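Local coordinates for cell surface protein (Faecalibacterium prausnitzii A2-165, PDB 4GT6) that is of unknown function but, as an extracellular protein built of BspA-type leucine-rich repeats, probably binds other proteins at the bacterial cell surface, at residues I17-A20 with D21-T25; R57-C60 with N61-Y64; D129-A132 with F133-C136. All blocks are in the same frame, centred on the assembly; numbering follows the deposited sequence.

Contact 1 of 3, residues I17-A20 with D21-T25; sequences ILNA and DNTAT
The carboxamide of Asn19 lies across the side chain of Thr25 at about a right angle and meets that of Thr23 at a slant, so that its amino group is shared by two threonine hydroxyls. Asn19 ND2 gives one N-H to Thr23 OG1 at 2.9 Å, nearly straight at 171°, and the other to Thr25 OG1 at 3.0 Å, more bent at 144°. Both oxygens lie within a few degrees of the amide plane, which fixes the rotation of the flat group. With CG beside the backbone N (chi1 -59°), the amide is carried back over the opposite strand; asparagine suits the place because one short side chain brings two N-H groups to the two threonines. Thr23 OG1 in turn donates to Asp21 OD1 at 2.6 Å, on the syn side of the carboxylate, and is also hydrogen-bonded to Ser52 OG of strand 47-54. This is the turn end of the beta hairpin formed by strands 14-18 and 24-29. Ile17 and Thr25 form its antiparallel hydrogen-bonded pair, with Ile17 N to Thr25 O and Thr25 N to Ile17 O both at 3.0 Å; Leu18 and Ala24 are the non-hydrogen-bonded pair beyond it. Asn19 N bonds Thr23 O, closing a type I turn (Asn19 to Asn22) with a G1 beta bulge, a 3:5 hairpin. Asn22, with positive phi, takes the bulge position, which usually favours glycine or asparagine; its OD1 accepts from a water that also donates to Asn19 O. Beta-branched Ile17 and Thr25 suit extended strands and run side by side, Ile17 CG1 resting 3.9 Å from Thr25 CB. On the other face of the sheet Leu18 and the small Ala24 both pack against Tyr49.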
ATOM      1  N   ILE A  17     -32.692  -6.314 -10.129  1.00 17.49           N
ATOM      2  CA  ILE A  17     -33.636  -6.240  -9.010  1.00 17.83           C
ATOM      3  C   ILE A  17     -34.173  -4.794  -8.965  1.00 22.43           C
ATOM      4  O   ILE A  17     -33.551  -3.883  -9.534  1.00 19.30           O
ATOM      5  CB  ILE A  17     -33.029  -6.700  -7.662  1.00 20.61           C
ATOM      6  CG1 ILE A  17     -31.844  -5.796  -7.221  1.00 19.57           C
ATOM      7  CG2 ILE A  17     -32.653  -8.199  -7.717  1.00 22.37           C
ATOM      8  CD1 ILE A  17     -31.378  -5.945  -5.759  1.00 28.03           C
ATOM      9  N   LEU A  18     -35.306  -4.599  -8.288  1.00 20.89           N
ATOM     10  CA  LEU A  18     -35.936  -3.287  -8.169  1.00 21.83           C
ATOM     11  C   LEU A  18     -35.603  -2.673  -6.833  1.00 25.53           C
ATOM     12  O   LEU A  18     -35.677  -3.336  -5.795  1.00 26.65           O
ATOM     13  CB  LEU A  18     -37.465  -3.406  -8.381  1.00 23.02           C
ATOM     14  CG  LEU A  18     -37.899  -4.155  -9.661  1.00 28.15           C
ATOM     15  CD1 LEU A  18     -39.425  -4.335  -9.716  1.00 30.14           C
ATOM     16  CD2 LEU A  18     -37.391  -3.460 -10.935  1.00 29.82           C
ATOM     17  N   ASN A  19     -35.207  -1.389  -6.866  1.00 20.26           N
ATOM     18  CA  ASN A  19     -34.841  -0.603  -5.688  1.00 18.88           C
ATOM     19  C   ASN A  19     -36.058   0.147  -5.132  1.00 21.63           C
ATOM     20  O   ASN A  19     -37.030   0.371  -5.865  1.00 21.34           O
ATOM     21  CB  ASN A  19     -33.736   0.368  -6.066  1.00 17.93           C
ATOM     22  CG  ASN A  19     -32.515  -0.357  -6.594  1.00 28.45           C
ATOM     23  OD1 ASN A  19     -32.191  -1.455  -6.148  1.00 26.63           O
ATOM     24  ND2 ASN A  19     -31.856   0.216  -7.577  1.00 20.14           N
ATOM     25  N   ALA A  20     -35.987   0.549  -3.849  1.00 20.77           N
ATOM     26  CA  ALA A  20     -37.054   1.273  -3.144  1.00 21.75           C
ATOM     27  C   ALA A  20     -37.382   2.640  -3.796  1.00 24.69           C
ATOM     28  O   ALA A  20     -38.482   3.150  -3.579  1.00 25.90           O
ATOM     29  CB  ALA A  20     -36.657   1.489  -1.687  1.00 23.19           C
ATOM     30  N   ASP A  21     -36.430   3.244  -4.548  1.00 17.99           N
ATOM     31  CA  ASP A  21     -36.647   4.560  -5.181  1.00 16.93           C
ATOM     32  C   ASP A  21     -37.067   4.413  -6.658  1.00 18.75           C
ATOM     33  O   ASP A  21     -36.934   5.366  -7.425  1.00 16.48           O
ATOM     34  CB  ASP A  21     -35.376   5.428  -5.062  1.00 17.80           C
ATOM     35  CG  ASP A  21     -34.191   4.919  -5.858  1.00 19.95           C
ATOM     36  OD1 ASP A  21     -34.242   3.761  -6.332  1.00 18.68           O
ATOM     37  OD2 ASP A  21     -33.195   5.676  -5.996  1.00 22.32           O
ATOM     38  N   ASN A  22     -37.569   3.228  -7.052  1.00 14.87           N
ATOM     39  CA  ASN A  22     -38.039   2.959  -8.430  1.00 14.81           C
ATOM     40  C   ASN A  22     -36.925   3.037  -9.496  1.00 18.20           C
ATOM     41  O   ASN A  22     -37.196   3.335 -10.654  1.00 18.65           O
ATOM     42  CB  ASN A  22     -39.216   3.874  -8.811  1.00 16.28           C
ATOM     43  CG  ASN A  22     -40.466   3.485  -8.091  1.00 31.31           C
ATOM     44  OD1 ASN A  22     -40.642   2.325  -7.687  1.00 24.92           O
ATOM     45  ND2 ASN A  22     -41.356   4.440  -7.923  1.00 24.22           N
ATOM     46  N   THR A  23     -35.706   2.674  -9.108  1.00 15.30           N
ATOM     47  CA  THR A  23     -34.587   2.463 -10.022  1.00 15.76           C
ATOM     48  C   THR A  23     -34.333   0.959 -10.017  1.00 18.83           C
ATOM     49  O   THR A  23     -34.947   0.237  -9.218  1.00 17.91           O
ATOM     50  CB  THR A  23     -33.341   3.261  -9.625  1.00 19.13           C
ATOM     51  OG1 THR A  23     -32.894   2.823  -8.330  1.00 19.65           O
ATOM     52  CG2 THR A  23     -33.552   4.783  -9.691  1.00 17.87           C
ATOM     53  N   ALA A  24     -33.398   0.495 -10.858  1.00 15.58           N
ATOM     54  CA  ALA A  24     -33.007  -0.904 -10.898  1.00 15.05           C
ATOM     55  C   ALA A  24     -31.523  -1.048 -10.644  1.00 16.75           C
ATOM     56  O   ALA A  24     -30.733  -0.147 -10.946  1.00 16.47           O
ATOM     57  CB  ALA A  24     -33.347  -1.510 -12.256  1.00 16.03           C
ATOM     58  N   THR A  25     -31.142  -2.209 -10.112  1.00 13.89           N
ATOM     59  CA  THR A  25     -29.746  -2.599  -9.932  1.00 13.56           C
ATOM     60  C   THR A  25     -29.493  -3.785 -10.820  1.00 17.60           C
ATOM     61  O   THR A  25     -30.221  -4.775 -10.692  1.00 16.76           O
ATOM     62  CB  THR A  25     -29.451  -2.926  -8.461  1.00 15.43           C
ATOM     63  OG1 THR A  25     -29.615  -1.737  -7.681  1.00 16.05           O
ATOM     64  CG2 THR A  25     -28.013  -3.542  -8.256  1.00 13.83           C
TER
HETATM   65  O   HOH W   1     -39.416  -0.196  -7.539  1.00 40.09           O

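Contact 2 of 3, residues R57-C60 with N61-Y64; sequences RVFC and NYKY. With EDO (1,2-ethanediol), chain N.
Val58 O accepts a hydrogen bond from 1,2-ethanediol O1 at 2.8 Å; O2 of the same molecule lies 2.8 Å from Val58 O and 3.0 Å from Cys60 O, its one proton being within reach of both carbonyls. The diol, probably from the crystallisation liquor, thus sits beside two linked turns, and its O1 approaches the edge of the Tyr62 ring. Phe59 and Tyr62 point the same way and form a T-shaped pair: the edge of Phe59 meets a face of Tyr62, Phe59 CD1 lying over it 3.9 Å from Tyr62 CD1, with planes 71° apart and centroids at 5.6 Å. Tyr62 reaches this position with CG anti to its own N (chi1 -176°), which lays the ring alongside Phe59. The turns belong to the BspA-type leucine-rich repeat region, in the loop between strands 47-54 and 68-71. A type I turn from Arg57 to Cys60 runs into a type II turn from Phe59 to Tyr62, closed by Tyr62 N to Phe59 O at 3.2 Å; Asn61, with its positive phi of 56°, suits the third position of the latter. Aromatic Phe59 fits its buried place, packing against Phe83 of the next coil, whereas tyrosine combines a broad face for Phe59 with a hydroxyl that bonds Glu33 O. With an alanine here, the Phe59 edge would probably lose its aromatic partner and Glu33 O its hydroxyl bond.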
ATOM      1  N   ARG A  57     -20.278  -7.933  -8.026  1.00 12.63           N
ATOM      2  CA  ARG A  57     -19.702  -9.052  -8.755  1.00 11.63           C
ATOM      3  C   ARG A  57     -20.281  -9.324 -10.145  1.00 14.83           C
ATOM      4  O   ARG A  57     -20.038 -10.415 -10.673  1.00 14.02           O
ATOM      5  CB  ARG A  57     -19.837 -10.353  -7.891  1.00 11.42           C
ATOM      6  CG  ARG A  57     -19.426 -10.142  -6.414  1.00 16.58           C
ATOM      7  CD  ARG A  57     -19.243 -11.459  -5.673  1.00 19.82           C
ATOM      8  NE  ARG A  57     -17.906 -12.039  -5.865  1.00 22.89           N
ATOM      9  CZ  ARG A  57     -16.825 -11.753  -5.135  1.00 28.06           C
ATOM     10  NH1 ARG A  57     -16.906 -10.900  -4.120  1.00 18.29           N
ATOM     11  NH2 ARG A  57     -15.665 -12.326  -5.406  1.00 22.98           N
ATOM     12  N   VAL A  58     -20.985  -8.372 -10.771  1.00 11.65           N
ATOM     13  CA  VAL A  58     -21.601  -8.661 -12.104  1.00 12.20           C
ATOM     14  C   VAL A  58     -20.560  -9.158 -13.122  1.00 14.83           C
ATOM     15  O   VAL A  58     -20.815 -10.140 -13.837  1.00 12.95           O
ATOM     16  CB  VAL A  58     -22.430  -7.458 -12.665  1.00 14.48           C
ATOM     17  CG1 VAL A  58     -22.980  -7.780 -14.065  1.00 14.88           C
ATOM     18  CG2 VAL A  58     -23.603  -7.135 -11.727  1.00 14.51           C
ATOM     19  N   PHE A  59     -19.374  -8.519 -13.176  1.00 12.22           N
ATOM     20  CA  PHE A  59     -18.320  -8.967 -14.115  1.00 12.56           C
ATOM     21  C   PHE A  59     -17.102  -9.535 -13.373  1.00 14.80           C
ATOM     22  O   PHE A  59     -15.992  -9.597 -13.926  1.00 14.18           O
ATOM     23  CB  PHE A  59     -17.890  -7.814 -15.034  1.00 13.98           C
ATOM     24  CG  PHE A  59     -19.035  -7.365 -15.895  1.00 15.99           C
ATOM     25  CD1 PHE A  59     -19.301  -7.992 -17.109  1.00 18.87           C
ATOM     26  CD2 PHE A  59     -19.844  -6.306 -15.505  1.00 18.25           C
ATOM     27  CE1 PHE A  59     -20.388  -7.592 -17.892  1.00 20.18           C
ATOM     28  CE2 PHE A  59     -20.928  -5.908 -16.298  1.00 21.46           C
ATOM     29  CZ  PHE A  59     -21.196  -6.569 -17.470  1.00 18.93           C
ATOM     30  N   CYS A  60     -17.323  -9.994 -12.140  1.00 12.10           N
ATOM     31  CA  CYS A  60     -16.277 -10.585 -11.314  1.00 12.43           C
ATOM     32  C   CYS A  60     -15.761 -11.869 -11.976  1.00 14.78           C
ATOM     33  O   CYS A  60     -16.561 -12.763 -12.294  1.00 14.77           O
ATOM     34  CB  CYS A  60     -16.801 -10.869  -9.911  1.00 13.77           C
ATOM     35  SG  CYS A  60     -15.551 -11.565  -8.800  1.00 18.64           S
ATOM     36  N   ASN A  61     -14.439 -11.944 -12.239  1.00 12.01           N
ATOM     37  CA  ASN A  61     -13.832 -13.114 -12.901  1.00 12.03           C
ATOM     38  C   ASN A  61     -14.508 -13.414 -14.257  1.00 17.35           C
ATOM     39  O   ASN A  61     -14.630 -14.574 -14.632  1.00 17.62           O
ATOM     40  CB  ASN A  61     -13.885 -14.366 -11.999  1.00 15.87           C
ATOM     41  CG  ASN A  61     -12.998 -14.254 -10.800  1.00 27.18           C
ATOM     42  OD1 ASN A  61     -11.832 -13.882 -10.922  1.00 21.27           O
ATOM     43  ND2 ASN A  61     -13.546 -14.519  -9.605  1.00 22.34           N
ATOM     44  N   TYR A  62     -14.928 -12.368 -14.986  1.00 14.41           N
ATOM     45  CA  TYR A  62     -15.608 -12.506 -16.295  1.00 13.53           C
ATOM     46  C   TYR A  62     -14.758 -13.418 -17.155  1.00 16.40           C
ATOM     47  O   TYR A  62     -13.573 -13.152 -17.310  1.00 17.57           O
ATOM     48  CB  TYR A  62     -15.772 -11.114 -16.914  1.00 14.49           C
ATOM     49  CG  TYR A  62     -16.546 -11.092 -18.216  1.00 14.40           C
ATOM     50  CD1 TYR A  62     -17.894 -11.451 -18.255  1.00 14.81           C
ATOM     51  CD2 TYR A  62     -15.966 -10.600 -19.381  1.00 14.23           C
ATOM     52  CE1 TYR A  62     -18.635 -11.365 -19.437  1.00 15.43           C
ATOM     53  CE2 TYR A  62     -16.690 -10.506 -20.569  1.00 14.07           C
ATOM     54  CZ  TYR A  62     -18.029 -10.880 -20.591  1.00 18.43           C
ATOM     55  OH  TYR A  62     -18.736 -10.803 -21.762  1.00 15.39           O
ATOM     56  N   LYS A  63     -15.315 -14.538 -17.630  1.00 16.26           N
ATOM     57  CA  LYS A  63     -14.489 -15.549 -18.303  1.00 16.36           C
ATOM     58  C   LYS A  63     -14.177 -15.235 -19.780  1.00 18.87           C
ATOM     59  O   LYS A  63     -13.286 -15.864 -20.352  1.00 19.80           O
ATOM     60  CB  LYS A  63     -15.150 -16.938 -18.177  1.00 20.13           C
ATOM     61  CG  LYS A  63     -16.459 -17.103 -18.937  1.00 32.70           C
ATOM     62  CD  LYS A  63     -17.049 -18.506 -18.732  1.00 41.80           C
ATOM     63  CE  LYS A  63     -16.889 -19.384 -19.947  1.00 61.17           C
ATOM     64  NZ  LYS A  63     -17.969 -20.405 -20.028  1.00 75.92           N
ATOM     65  N   TYR A  64     -14.897 -14.298 -20.385  1.00 14.56           N
ATOM     66  CA  TYR A  64     -14.714 -13.958 -21.792  1.00 14.10           C
ATOM     67  C   TYR A  64     -13.772 -12.773 -21.970  1.00 16.35           C
ATOM     68  O   TYR A  64     -13.453 -12.082 -21.006  1.00 14.87           O
ATOM     69  CB  TYR A  64     -16.073 -13.636 -22.426  1.00 16.25           C
ATOM     70  CG  TYR A  64     -17.088 -14.738 -22.224  1.00 18.72           C
ATOM     71  CD1 TYR A  64     -16.962 -15.959 -22.882  1.00 20.67           C
ATOM     72  CD2 TYR A  64     -18.152 -14.575 -21.347  1.00 20.09           C
ATOM     73  CE1 TYR A  64     -17.893 -16.980 -22.696  1.00 22.80           C
ATOM     74  CE2 TYR A  64     -19.087 -15.587 -21.147  1.00 21.99           C
ATOM     75  CZ  TYR A  64     -18.947 -16.792 -21.813  1.00 27.53           C
ATOM     76  OH  TYR A  64     -19.886 -17.778 -21.630  1.00 28.55           O
TER
HETATM   77  C1  EDO N 912     -20.260 -12.904 -15.784  1.00 65.90           C
HETATM   78  O1  EDO N 912     -20.653 -11.607 -16.209  1.00 65.81           O
HETATM   79  C2  EDO N 912     -18.961 -12.817 -14.944  1.00 64.82           C
HETATM   80  O2  EDO N 912     -19.232 -12.411 -13.624  1.00 66.36           O

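Contact 3 of 3, residues D129-A132 with F133-C136; sequences DSEA and FHHC
Over one face of the Phe133 ring lies the carbonyl oxygen of Ala132, 3.7 Å from Phe133 CD1, while Ala132 CB touches the ring at CD2, 3.9 Å away. The His134 imidazole is met at its edge instead: in the conformer described, one of two, Glu131 OE2 lies nearly in the ring plane and accepts from His134 ND1 at 3.0 Å, a bond less certain for that reason. The carboxylate is turned 41° against the ring and receives the bond on its anti side, well tilted out of the carboxylate plane, with an N-H...O angle of 144°. Glu131 and His134 run side by side in the same direction; an extended glutamate is long enough to reach ND1, and His134, with CG anti to the backbone N (chi1 -174°), holds its ring alongside. These residues make up a chain of overlapping beta turns, type II from Asp129 to Ala132, type I from Glu131 to His134 and type II from Phe133 to Cys136, in the loop between strands 127-128 and 141-143 of the BspA-type leucine-rich repeat region. Backbone bonds to the coils before and after, such as Ala132 to Phe110 and Phe133 to Met155, stack the loop in the solenoid. Phenylalanine suits its buried position, its ring lying parallel to that of Phe110, and the small Ala132 fits in beside it. Across the middle turn His134 N reaches Glu131 O in a weak bond of 3.3 Å. Glu131 OE1 is taken by Gln108 NE2, so that in this conformer both carboxylate oxygens have a partner.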
ATOM      1  N   ASP A 129     -14.367   2.291  -1.584  1.00 14.25           N
ATOM      2  CA  ASP A 129     -14.052   1.338  -0.527  1.00 13.88           C
ATOM      3  C   ASP A 129     -12.742   0.594  -0.784  1.00 15.29           C
ATOM      4  O   ASP A 129     -12.095   0.779  -1.810  1.00 14.46           O
ATOM      5  CB  ASP A 129     -15.217   0.359  -0.312  1.00 15.77           C
ATOM      6  CG  ASP A 129     -15.485  -0.038   1.145  1.00 24.77           C
ATOM      7  OD1 ASP A 129     -14.532   0.066   2.002  1.00 20.50           O
ATOM      8  OD2 ASP A 129     -16.619  -0.507   1.431  1.00 24.68           O
ATOM      9  N   SER A 130     -12.335  -0.221   0.191  1.00 12.33           N
ATOM     10  CA  SER A 130     -11.055  -0.941   0.228  1.00 12.05           C
ATOM     11  C   SER A 130     -10.670  -1.609  -1.071  1.00 14.68           C
ATOM     12  O   SER A 130     -11.514  -2.266  -1.699  1.00 13.22           O
ATOM     13  CB  SER A 130     -11.105  -2.030   1.297  1.00 17.10           C
ATOM     14  OG  SER A 130     -11.541  -1.439   2.512  1.00 23.33           O
ATOM     15  N   GLU A 131      -9.378  -1.450  -1.451  1.00 10.77           N
ATOM     16  CA  GLU A 131      -8.727  -2.127  -2.581  1.00  9.97           C
ATOM     17  C   GLU A 131      -9.470  -1.969  -3.913  1.00 13.55           C
ATOM     18  O   GLU A 131      -9.338  -2.845  -4.776  1.00 13.64           O
ATOM     19  CB  GLU A 131      -8.674  -3.628  -2.248  1.00 12.23           C
ATOM     20  CG  GLU A 131      -7.862  -3.962  -1.003  1.00 16.62           C
ATOM     21  CD  GLU A 131      -7.936  -5.441  -0.682  1.00 27.45           C
ATOM     22  OE1 GLU A 131      -9.026  -5.926  -0.295  1.00 24.72           O
ATOM     23  OE2 GLU A 131      -6.923  -6.132  -0.921  1.00 31.43           O
ATOM     24  N   ALA A 132     -10.195  -0.862  -4.112  1.00 11.97           N
ATOM     25  CA  ALA A 132     -10.973  -0.674  -5.336  1.00 12.44           C
ATOM     26  C   ALA A 132     -10.087  -0.654  -6.576  1.00 15.49           C
ATOM     27  O   ALA A 132     -10.555  -1.070  -7.630  1.00 14.80           O
ATOM     28  CB  ALA A 132     -11.774   0.617  -5.257  1.00 13.36           C
ATOM     29  N   PHE A 133      -8.798  -0.228  -6.460  1.00 11.58           N
ATOM     30  CA  PHE A 133      -7.931  -0.191  -7.640  1.00 11.94           C
ATOM     31  C   PHE A 133      -6.651  -0.974  -7.397  1.00 15.82           C
ATOM     32  O   PHE A 133      -5.620  -0.669  -7.996  1.00 14.64           O
ATOM     33  CB  PHE A 133      -7.637   1.276  -8.048  1.00 14.05           C
ATOM     34  CG  PHE A 133      -8.909   1.974  -8.493  1.00 14.80           C
ATOM     35  CD1 PHE A 133      -9.436   1.750  -9.766  1.00 16.52           C
ATOM     36  CD2 PHE A 133      -9.603   2.812  -7.623  1.00 17.62           C
ATOM     37  CE1 PHE A 133     -10.621   2.374 -10.171  1.00 17.90           C
ATOM     38  CE2 PHE A 133     -10.805   3.423  -8.020  1.00 19.51           C
ATOM     39  CZ  PHE A 133     -11.325   3.160  -9.279  1.00 17.76           C
ATOM     40  N   HIS A 134      -6.709  -1.948  -6.489  1.00 13.53           N
ATOM     41  CA  HIS A 134      -5.563  -2.790  -6.134  0.50 13.15           C
ATOM     42  C   HIS A 134      -5.067  -3.524  -7.405  1.00 16.31           C
ATOM     43  O   HIS A 134      -5.867  -4.143  -8.103  1.00 13.93           O
ATOM     44  CB  HIS A 134      -5.991  -3.766  -5.019  0.50 13.98           C
ATOM     45  CG  HIS A 134      -4.915  -4.627  -4.414  0.50 17.11           C
ATOM     46  ND1 HIS A 134      -5.171  -5.388  -3.283  0.50 18.98           N
ATOM     47  CD2 HIS A 134      -3.641  -4.857  -4.809  0.50 17.96           C
ATOM     48  CE1 HIS A 134      -4.051  -6.041  -3.023  0.50 18.17           C
ATOM     49  NE2 HIS A 134      -3.103  -5.759  -3.917  0.50 17.90           N
ATOM     50  N   HIS A 135      -3.751  -3.432  -7.714  1.00 13.21           N
ATOM     51  CA  HIS A 135      -3.125  -4.066  -8.893  1.00 13.56           C
ATOM     52  C   HIS A 135      -3.660  -3.517 -10.245  1.00 17.03           C
ATOM     53  O   HIS A 135      -3.632  -4.233 -11.258  1.00 17.15           O
ATOM     54  CB  HIS A 135      -3.228  -5.607  -8.854  1.00 14.26           C
ATOM     55  CG  HIS A 135      -2.024  -6.259  -8.236  1.00 17.77           C
ATOM     56  ND1 HIS A 135      -0.809  -6.307  -8.908  1.00 20.19           N
ATOM     57  CD2 HIS A 135      -1.878  -6.840  -7.022  1.00 18.62           C
ATOM     58  CE1 HIS A 135       0.031  -6.930  -8.087  1.00 19.61           C
ATOM     59  NE2 HIS A 135      -0.568  -7.272  -6.941  1.00 19.12           N
ATOM     60  N   CYS A 136      -4.089  -2.236 -10.273  1.00 13.20           N
ATOM     61  CA  CYS A 136      -4.404  -1.557 -11.518  1.00 12.56           C
ATOM     62  C   CYS A 136      -3.080  -0.977 -11.993  1.00 15.76           C
ATOM     63  O   CYS A 136      -2.800   0.215 -11.865  1.00 14.53           O
ATOM     64  CB  CYS A 136      -5.498  -0.517 -11.333  1.00 12.05           C
ATOM     65  SG  CYS A 136      -7.137  -1.263 -11.095  1.00 14.79           S
TER

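The three contacts follow one another along the chain without touching. Contact 1, the turn of the N-terminal hairpin, has its centre about 22 Å from that of contact 2, with nearest atoms about 7 Å apart; strand 24-29 connects them in the fold, pairing in contact 1 and sending Tyr29 against Phe59 and Tyr62 of contact 2. Contacts 2 and 3 are loops of one leucine-rich repeat region, centres about 16 Å apart, and each puts a buried phenylalanine, Phe59 or Phe133, against the phenylalanine of an adjacent coil. Contact 3 lies about 27 Å from contact 1, centre to centre. The sodium site of Ser297 and Glu320 belongs to a later part of the chain.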